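Local coordinates for protein beta-N-acetylhexosaminidase (Mycobacterium smegmatis, PDB 4YYF) that probably hydrolyses terminal non-reducing N-acetyl-D-hexosamine residues from N-acetyl-beta-D-hexosaminides, as a member of glycoside hydrolase family 3, at residues S102-G107 and V201-P206; G250-P255 and D261-S266; A268-L273 and A314-A319; D290-S293 and A297-Q300. The protein carries 1 engineered substitution. One frame throughout, in Å; residues are numbered along the deposited sequence.

Interaction 1 of 4, residues S102-G107 and V201-P206; sequences SVDEEG and VLKHFP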
# COMPACT_ATOMS: atom_id res chain seq x y z
N SER A 102 -7.73 4.97 -2.08
CA SER A 102 -6.83 3.99 -2.69
C SER A 102 -7.60 2.84 -3.30
O SER A 102 -8.77 2.62 -2.99
CB SER A 102 -5.82 3.48 -1.66
OG SER A 102 -6.49 2.90 -0.54
N VAL A 103 -6.92 2.08 -4.17
CA VAL A 103 -7.53 0.98 -4.90
C VAL A 103 -6.43 0.05 -5.42
O VAL A 103 -5.29 0.49 -5.63
CB VAL A 103 -8.38 1.52 -6.09
CG1 VAL A 103 -7.48 2.20 -7.14
CG2 VAL A 103 -9.21 0.40 -6.73
N ASP A 104 -6.76 -1.23 -5.60
CA ASP A 104 -5.91 -2.15 -6.36
C ASP A 104 -6.26 -2.08 -7.85
O ASP A 104 -7.17 -2.77 -8.31
CB ASP A 104 -6.13 -3.60 -5.91
CG ASP A 104 -5.32 -3.99 -4.69
OD1 ASP A 104 -4.39 -3.24 -4.31
OD2 ASP A 104 -5.60 -5.06 -4.11
N GLU A 105 -5.55 -1.27 -8.61
CA GLU A 105 -5.82 -1.17 -10.04
C GLU A 105 -4.54 -1.48 -10.83
O GLU A 105 -3.81 -0.57 -11.25
CB GLU A 105 -6.40 0.22 -10.38
CG GLU A 105 -6.84 0.40 -11.81
CD GLU A 105 -7.64 -0.78 -12.35
OE1 GLU A 105 -7.10 -1.51 -13.19
OE2 GLU A 105 -8.81 -0.96 -11.94
N GLU A 106 -4.27 -2.77 -11.01
CA GLU A 106 -3.04 -3.27 -11.66
C GLU A 106 -3.28 -3.62 -13.11
O GLU A 106 -2.37 -3.57 -13.93
CB GLU A 106 -2.56 -4.55 -10.95
CG GLU A 106 -2.28 -4.38 -9.45
CD GLU A 106 -2.06 -5.71 -8.74
OE1 GLU A 106 -1.63 -6.68 -9.41
OE2 GLU A 106 -2.33 -5.78 -7.51
N GLY A 107 -4.52 -4.02 -13.42
CA GLY A 107 -4.86 -4.55 -14.73
C GLY A 107 -4.97 -6.06 -14.63
O GLY A 107 -4.60 -6.65 -13.61
N VAL A 201 2.39 2.76 -5.70
CA VAL A 201 2.92 2.03 -4.54
C VAL A 201 3.58 0.74 -5.02
O VAL A 201 2.90 -0.16 -5.50
CB VAL A 201 1.82 1.70 -3.51
CG1 VAL A 201 2.45 1.10 -2.22
CG2 VAL A 201 0.98 2.95 -3.16
N LEU A 202 4.90 0.65 -4.89
CA LEU A 202 5.65 -0.55 -5.27
C LEU A 202 5.40 -1.68 -4.27
O LEU A 202 5.52 -1.47 -3.06
CB LEU A 202 7.15 -0.23 -5.28
CG LEU A 202 7.58 1.04 -6.03
CD1 LEU A 202 9.07 1.30 -5.81
CD2 LEU A 202 7.29 0.91 -7.52
N LYS A 203 5.07 -2.88 -4.75
CA LYS A 203 4.73 -3.99 -3.84
C LYS A 203 5.20 -5.32 -4.43
O LYS A 203 5.38 -5.40 -5.65
CB LYS A 203 3.21 -3.99 -3.56
CG LYS A 203 2.35 -4.39 -4.75
CD LYS A 203 0.87 -4.03 -4.51
CE LYS A 203 -0.05 -4.65 -5.57
NZ LYS A 203 -1.49 -4.27 -5.35
N HIS A 204 5.43 -6.37 -3.62
CA HIS A 204 5.25 -6.41 -2.17
C HIS A 204 6.63 -6.62 -1.50
O HIS A 204 7.17 -7.73 -1.51
CB HIS A 204 4.31 -7.57 -1.77
CG HIS A 204 2.97 -7.55 -2.45
ND1 HIS A 204 2.77 -8.05 -3.73
CD2 HIS A 204 1.76 -7.12 -2.03
CE1 HIS A 204 1.50 -7.90 -4.06
NE2 HIS A 204 0.86 -7.34 -3.04
N PHE A 205 7.18 -5.57 -0.91
CA PHE A 205 8.55 -5.58 -0.35
C PHE A 205 8.70 -6.54 0.83
O PHE A 205 7.82 -6.62 1.69
CB PHE A 205 8.89 -4.15 0.08
CG PHE A 205 10.31 -3.95 0.56
CD1 PHE A 205 10.65 -4.14 1.89
CD2 PHE A 205 11.30 -3.52 -0.33
CE1 PHE A 205 11.96 -3.94 2.34
CE2 PHE A 205 12.60 -3.30 0.12
CZ PHE A 205 12.93 -3.51 1.45
N PRO A 206 9.83 -7.28 0.91
CA PRO A 206 10.97 -7.31 -0.02
C PRO A 206 10.85 -8.34 -1.15
O PRO A 206 11.87 -8.72 -1.74
CB PRO A 206 12.12 -7.73 0.90
CG PRO A 206 11.46 -8.67 1.89
CD PRO A 206 10.12 -8.00 2.16

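Interaction 2 of 4, residues G250-P255 and D261-S266; sequences GHMQVP and DPASLS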
# COMPACT_ATOMS: atom_id res chain seq x y z
N GLY A 250 4.91 -6.71 2.28
CA GLY A 250 4.02 -7.87 2.33
C GLY A 250 4.19 -8.68 3.61
O GLY A 250 4.97 -8.30 4.48
N HIS A 251 3.47 -9.79 3.72
CA HIS A 251 3.42 -10.56 4.96
C HIS A 251 4.34 -11.78 4.95
O HIS A 251 4.28 -12.61 5.87
CB HIS A 251 1.98 -11.03 5.27
CG HIS A 251 0.97 -9.92 5.32
ND1 HIS A 251 1.22 -8.69 5.89
CD2 HIS A 251 -0.31 -9.87 4.86
CE1 HIS A 251 0.15 -7.92 5.78
NE2 HIS A 251 -0.79 -8.61 5.17
N MSE A 252 5.18 -11.92 3.93
CA MSE A 252 6.04 -13.11 3.85
C MSE A 252 7.03 -13.12 5.00
O MSE A 252 7.43 -12.06 5.49
CB MSE A 252 6.85 -13.10 2.55
CG MSE A 252 6.06 -12.87 1.27
SE MSE A 252 5.80 -10.98 0.82
CE MSE A 252 7.53 -10.29 1.31
N GLN A 253 7.41 -14.31 5.44
CA GLN A 253 8.53 -14.47 6.36
C GLN A 253 9.80 -14.59 5.53
O GLN A 253 9.84 -15.33 4.55
CB GLN A 253 8.34 -15.73 7.21
CG GLN A 253 7.09 -15.69 8.08
CD GLN A 253 6.64 -17.06 8.53
OE1 GLN A 253 7.38 -17.77 9.21
NE2 GLN A 253 5.42 -17.44 8.15
N VAL A 254 10.84 -13.85 5.92
CA VAL A 254 12.10 -13.84 5.16
C VAL A 254 13.26 -14.40 5.99
O VAL A 254 13.67 -13.76 6.96
CB VAL A 254 12.47 -12.40 4.72
CG1 VAL A 254 13.74 -12.39 3.85
CG2 VAL A 254 11.31 -11.71 4.01
N PRO A 255 13.80 -15.57 5.61
CA PRO A 255 14.95 -16.13 6.32
C PRO A 255 16.15 -15.19 6.23
O PRO A 255 16.41 -14.65 5.16
CB PRO A 255 15.26 -17.44 5.57
CG PRO A 255 13.98 -17.76 4.81
CD PRO A 255 13.39 -16.42 4.47
N ASP A 261 8.63 -13.92 11.76
CA ASP A 261 7.68 -12.81 11.75
C ASP A 261 7.30 -12.46 10.33
O ASP A 261 8.15 -12.47 9.43
CB ASP A 261 8.29 -11.57 12.41
CG ASP A 261 8.52 -11.74 13.90
OD1 ASP A 261 7.81 -12.53 14.54
OD2 ASP A 261 9.42 -11.07 14.43
N PRO A 262 6.02 -12.14 10.10
CA PRO A 262 5.65 -11.61 8.79
C PRO A 262 6.44 -10.33 8.52
O PRO A 262 6.70 -9.57 9.45
CB PRO A 262 4.16 -11.29 8.95
CG PRO A 262 3.70 -12.19 10.07
CD PRO A 262 4.87 -12.21 11.02
N ALA A 263 6.85 -10.10 7.27
CA ALA A 263 7.76 -8.99 7.01
C ALA A 263 7.15 -7.64 7.42
O ALA A 263 7.83 -6.78 7.96
CB ALA A 263 8.22 -8.98 5.55
N SER A 264 5.85 -7.48 7.18
CA SER A 264 5.11 -6.28 7.56
C SER A 264 5.15 -5.95 9.05
O SER A 264 4.91 -4.80 9.45
CB SER A 264 3.65 -6.42 7.12
OG SER A 264 3.11 -7.64 7.61
N LEU A 265 5.44 -6.95 9.88
CA LEU A 265 5.42 -6.79 11.34
C LEU A 265 6.82 -6.90 11.96
O LEU A 265 6.95 -7.04 13.18
CB LEU A 265 4.49 -7.81 11.99
CG LEU A 265 3.06 -7.93 11.44
CD1 LEU A 265 2.23 -8.87 12.31
CD2 LEU A 265 2.38 -6.57 11.31
N SER A 266 7.86 -6.83 11.14
CA SER A 266 9.22 -7.02 11.64
C SER A 266 10.02 -5.73 11.47
O SER A 266 10.09 -5.17 10.35
CB SER A 266 9.87 -8.20 10.89
OG SER A 266 11.27 -8.25 11.07

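Interaction 3 of 4, residues A268-L273 and A314-A319; sequences AVYNLL and AGADNA. Engineered in segment 268-273: Val269 (natural residue Ala).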
# COMPACT_ATOMS: atom_id res chain seq x y z
N ALA A 268 13.08 -5.37 11.36
CA ALA A 268 14.18 -5.61 10.43
C ALA A 268 13.85 -5.20 9.00
O ALA A 268 14.72 -4.71 8.27
CB ALA A 268 14.60 -7.06 10.48
N VAL A 269 12.61 -5.42 8.59
CA VAL A 269 12.20 -5.11 7.23
C VAL A 269 12.26 -3.61 6.98
O VAL A 269 12.80 -3.16 5.96
CB VAL A 269 10.78 -5.60 6.95
CG1 VAL A 269 10.47 -5.51 5.45
CG2 VAL A 269 10.67 -6.99 7.41
N TYR A 270 11.73 -2.84 7.92
CA TYR A 270 11.71 -1.39 7.79
C TYR A 270 13.10 -0.80 7.92
O TYR A 270 13.45 0.11 7.16
CB TYR A 270 10.70 -0.78 8.77
CG TYR A 270 9.30 -1.32 8.52
CD1 TYR A 270 8.50 -0.77 7.53
CD2 TYR A 270 8.81 -2.41 9.23
CE1 TYR A 270 7.23 -1.27 7.28
CE2 TYR A 270 7.54 -2.91 8.99
CZ TYR A 270 6.76 -2.34 8.01
OH TYR A 270 5.51 -2.84 7.78
N ASN A 271 13.91 -1.33 8.83
CA ASN A 271 15.30 -0.89 8.90
C ASN A 271 16.02 -1.13 7.57
O ASN A 271 16.82 -0.30 7.15
CB ASN A 271 16.07 -1.58 10.04
CG ASN A 271 15.64 -1.11 11.41
OD1 ASN A 271 15.10 -0.01 11.57
ND2 ASN A 271 15.88 -1.95 12.41
N LEU A 272 15.74 -2.25 6.92
CA LEU A 272 16.39 -2.58 5.66
C LEU A 272 16.06 -1.52 4.62
O LEU A 272 16.93 -1.06 3.88
CB LEU A 272 15.93 -3.95 5.17
CG LEU A 272 16.66 -4.49 3.93
CD1 LEU A 272 18.07 -4.90 4.29
CD2 LEU A 272 15.88 -5.68 3.32
N LEU A 273 14.79 -1.13 4.58
CA LEU A 273 14.29 -0.14 3.63
C LEU A 273 14.80 1.27 3.96
O LEU A 273 15.28 1.98 3.08
CB LEU A 273 12.75 -0.19 3.61
CG LEU A 273 11.97 0.63 2.58
CD1 LEU A 273 12.44 0.33 1.16
CD2 LEU A 273 10.45 0.36 2.73
N ALA A 314 6.83 -1.70 14.17
CA ALA A 314 7.91 -2.21 13.34
C ALA A 314 8.45 -1.13 12.40
O ALA A 314 9.62 -1.12 12.05
CB ALA A 314 7.45 -3.43 12.56
N GLY A 315 7.59 -0.22 11.97
CA GLY A 315 8.06 0.88 11.16
C GLY A 315 7.19 1.27 9.98
O GLY A 315 7.56 2.15 9.21
N ALA A 316 6.02 0.64 9.85
CA ALA A 316 5.09 1.06 8.80
C ALA A 316 4.58 2.47 9.09
O ALA A 316 4.42 2.85 10.25
CB ALA A 316 3.93 0.08 8.68
N ASP A 317 4.32 3.24 8.04
CA ASP A 317 3.71 4.57 8.21
C ASP A 317 2.21 4.48 8.07
O ASP A 317 1.48 5.39 8.47
CB ASP A 317 4.17 5.52 7.11
CG ASP A 317 5.65 5.71 7.09
OD1 ASP A 317 6.21 6.11 8.13
OD2 ASP A 317 6.25 5.46 6.03
N ASN A 318 1.74 3.40 7.46
CA ASN A 318 0.32 3.31 7.17
C ASN A 318 -0.18 1.88 7.26
O ASN A 318 0.25 1.01 6.50
CB ASN A 318 0.02 3.89 5.78
CG ASN A 318 -1.43 4.28 5.62
OD1 ASN A 318 -2.32 3.43 5.59
ND2 ASN A 318 -1.68 5.58 5.52
N ALA A 319 -1.09 1.64 8.19
CA ALA A 319 -1.64 0.31 8.43
C ALA A 319 -2.95 0.18 7.69
O ALA A 319 -3.89 0.95 7.92
CB ALA A 319 -1.85 0.09 9.92

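Interaction 4 of 4, residues D290-S293 and A297-Q300; sequences DDLS and AINQ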
# COMPACT_ATOMS: atom_id res chain seq x y z
N ASP A 290 0.46 -4.49 3.63
CA ASP A 290 -0.59 -5.22 2.91
C ASP A 290 -1.73 -5.41 3.92
O ASP A 290 -1.59 -5.08 5.10
CB ASP A 290 -0.03 -6.56 2.42
CG ASP A 290 -0.83 -7.19 1.28
OD1 ASP A 290 -1.97 -6.76 0.99
OD2 ASP A 290 -0.31 -8.14 0.67
N ASP A 291 -2.86 -5.92 3.44
CA ASP A 291 -4.09 -6.08 4.23
C ASP A 291 -3.87 -6.89 5.51
O ASP A 291 -3.48 -8.05 5.46
CB ASP A 291 -5.16 -6.69 3.31
CG ASP A 291 -6.37 -7.25 4.04
OD1 ASP A 291 -6.70 -6.86 5.18
OD2 ASP A 291 -7.04 -8.11 3.41
N LEU A 292 -4.12 -6.25 6.66
CA LEU A 292 -3.87 -6.84 7.98
C LEU A 292 -5.03 -7.64 8.58
O LEU A 292 -4.85 -8.30 9.60
CB LEU A 292 -3.43 -5.77 8.98
CG LEU A 292 -2.13 -5.02 8.71
CD1 LEU A 292 -2.02 -3.83 9.65
CD2 LEU A 292 -0.93 -5.94 8.88
N SER A 293 -6.21 -7.59 7.96
CA SER A 293 -7.38 -8.23 8.58
C SER A 293 -7.86 -9.51 7.89
O SER A 293 -8.20 -10.49 8.55
CB SER A 293 -8.53 -7.24 8.70
OG SER A 293 -9.01 -6.87 7.41
N ALA A 297 -1.94 -14.93 6.62
CA ALA A 297 -0.56 -14.83 7.11
C ALA A 297 -0.50 -13.96 8.37
O ALA A 297 0.38 -14.12 9.22
CB ALA A 297 0.37 -14.25 6.03
N ILE A 298 -1.44 -13.02 8.47
CA ILE A 298 -1.55 -12.15 9.64
C ILE A 298 -2.62 -12.65 10.61
O ILE A 298 -2.35 -12.83 11.81
CB ILE A 298 -1.90 -10.70 9.24
CG1 ILE A 298 -0.84 -10.13 8.31
CG2 ILE A 298 -2.03 -9.83 10.50
CD1 ILE A 298 0.57 -10.14 8.93
N ASN A 299 -3.83 -12.86 10.11
CA ASN A 299 -4.98 -13.00 11.02
C ASN A 299 -5.00 -14.30 11.81
O ASN A 299 -5.71 -14.42 12.82
CB ASN A 299 -6.32 -12.65 10.33
CG ASN A 299 -6.82 -13.74 9.38
OD1 ASN A 299 -6.49 -14.91 9.51
ND2 ASN A 299 -7.68 -13.34 8.44
N GLN A 300 -4.19 -15.26 11.38
CA GLN A 300 -4.08 -16.52 12.12
C GLN A 300 -3.20 -16.36 13.35
O GLN A 300 -3.15 -17.24 14.21
CB GLN A 300 -3.52 -17.62 11.23
CG GLN A 300 -4.49 -18.12 10.19
CD GLN A 300 -3.81 -18.98 9.13
OE1 GLN A 300 -2.66 -19.39 9.30
NE2 GLN A 300 -4.52 -19.25 8.04

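Interaction 1 of 4, residues S102-G107 and V201-P206
Lys203 reaches from strand 199-205 to two carboxylates of strand 100-107; its terminal CE and NZ make the contact, NZ carrying both polar links. Two salt bridges join the segments. The shorter is also a hydrogen bond, with Lys203 NZ 2.8 Å from Glu106 OE2; the nitrogen approaches from above the carboxylate plane, 37° out of it. The longer joins Lys203 NZ to Asp104 OD1 at 3.2 Å. Lys203 CE lies 3.2 Å from Glu106 OE2, simply following the ammonium group.

The backbones stay far apart, the nearest CA atoms being those of Asp104 and Val201 at 9.9 Å. The long side chains of Lys203, fully extended beyond CG with chi4 at -179°, and Glu106 span most of the interval, and Asp104 joins with a short one. Lys203 NZ has its strongest polar partner in Phe155 O, a hydrogen bond beside the two carboxylates. Glu106 OE2 is shared with Arg173 in a further salt bridge.

The cluster lies inside the TIM-barrel-clan domain, joining two strands either side of 153-154, with a classic beta bulge at Glu106 and Gly107. Formic acid bound beside Asp104 is consistent with a pocket. Two carboxylates and a carbonyl around one buried ammonium group should stabilise its positive charge, while Lys203 and Arg173 together would offset the charge of Glu106.

Interaction 2 of 4, residues G250-P255 and D261-S266
His251 and Ser264 meet side chain to side chain, His251 ND1 lying 2.8 Å from Ser264 OG in a hydrogen bond that either group could donate. The hydroxyl approaches the ring at its edge, near the ring plane. Ser264 OG sits between its own backbone N and carbonyl carbon (chi1 53°), which turns it toward the imidazole.

Beside this bond the two backbones are linked directly. Ala263 N donates to Met252 O over 2.7 Å, and Ser264 N makes a weak bond of 3.0 Å to Gly250 O. Ala263 CB lies near both acceptors, 3.2 Å from Met252 O and 3.5 Å from Gly250 O. Pro262 CB rests 3.4 Å from His251 O, while Gln253 CG passes along the carbonyl of Asp261, 3.6 Å from its O.

Further out, His251 NE2 is bonded to Asp291 O, so both ring nitrogens have partners. Thr258 OG1 bonds to both Val254 N and Asp261 O, tying the segments together from the intervening chain. Ser266 supplies the N-cap of helix 267-275. The contact thus folds the loop after strand 246-249 back on itself in a beta/alpha connection of the TIM-barrel domain. Since Asp291 O can only accept, His251 NE2 must donate to it, and bonds at both nitrogens fix the rotation of the imidazole.

Interaction 3 of 4, residues A268-L273 and A314-A319
Tyr270, on a helix of the TIM-barrel domain, lays its ring over the Gly315 backbone, where helix 304-314 gives way to the loop that leads into strand 319-321. The dense part of the contact is this single ring against three residues. Tyr270 CG lies anti to the carbonyl carbon, beside the backbone N (chi1 -60°), and this puts the ring against 314-316. Gly315 CA makes a CH-pi contact with one face, 4.0 Å from the Tyr270 centroid and 23° off the ring normal. Gly315 C and Ala316 N stand over the same face, displaced toward the rim; Tyr270 CE1 is 3.4 Å from Ala316 N. The flat peptide therefore covers the ring along its CD1-CE1 side, while Ala314 CB approaches Tyr270 CE2 at 3.6 Å and Ala314 O lies 3.2 Å from Tyr270 CD2.

Gly315 has positive phi (138°) and no side chain, which leaves room for Tyr270 CB and its ring to lie against the peptide.

The looser side lies along the outer turn of helix 267-275. Asn271 is exposed and Ala268, partly exposed, points away; Gly315 is itself partly exposed. On the inner side Tyr270 packs on Val249 and Val287, strand residues of the barrel, and Val269, an engineered residue in place of the natural alanine, packs on Phe205. The phenol is held at its far end by a hydrogen bond to Ser264 O, and Tyr270 OH comes within 3.4 Å of Ala316 CB.

Interaction 4 of 4, residues D290-S293 and A297-Q300
An Asx turn at Asp291 shapes the loop that brings Leu292 and Ser293 against Ile298 and Asn299 of helix 296-299. Asp291 OD1 accepts from Ser293 N over 2.9 Å, the nitrogen lying above the carboxylate plane, and it accepts from Ser294 N as well. One residue earlier, Asp290 OD1 takes Asp291 N at 2.7 Å on the anti side of the carboxylate. Each aspartate thus accepts from backbone N-H groups of residues that follow it: one for Asp290, two for Asp291.

Beyond the turn, Ser293 O meets the helix. Asn299 ND2 donates to it over 2.9 Å, at a nearly straight N-H...O angle of 168°. The acceptor lies in the plane of the Asn299 amide, whereas the donor is tilted 30° from the plane of the Ser293 carbonyl. Asn299 CG sits between its backbone N and carbonyl carbon (chi1 75°), which directs the amide back toward the loop.

In the TIM-barrel domain this is the connection following strand 287-289, and the short helix packs against the chain that leads into it. Ile298 contributes both its branches. CG2 lies against the Leu292 carbonyl, 3.3 Å from Leu292 O, and the apolar contact is made by Ile298 CG1 on Leu292 CD2, 4.2 Å away. Leu292 also touches Val308 and Ile298 touches Ala307, so helix 304-314 borders both side chains. Asn299 lies at the partly exposed margin, whereas Leu292 and Ile298 are buried, with Leu292 also packed on Ala319 of strand 319-321.

All four contacts lie within the family 3 N-terminal domain, of the TIM-barrel clan. Interaction 1, nearest the chain's centre, precedes the others along the chain; interaction 2 follows, and interaction 4 is nested inside the loop that interaction 3 closes. Strands 199-205, 246-249 and 287-289 run parallel as successive neighbours; 201-206 lies on the first, 250-255 and 290-293 follow the other two. Interactions 2 and 3 have centres about 10 Å apart, 2 and 4 about 11 Å. The 250-266 loop touches the other three: Gly250 N probably bonds Phe205 O, His251 touches 290-293 and 297-300, and segment 261-266 leads into helix 267-275. Side chains of that helix pack on Phe205, so neighbouring connections of the barrel pack directly against one another.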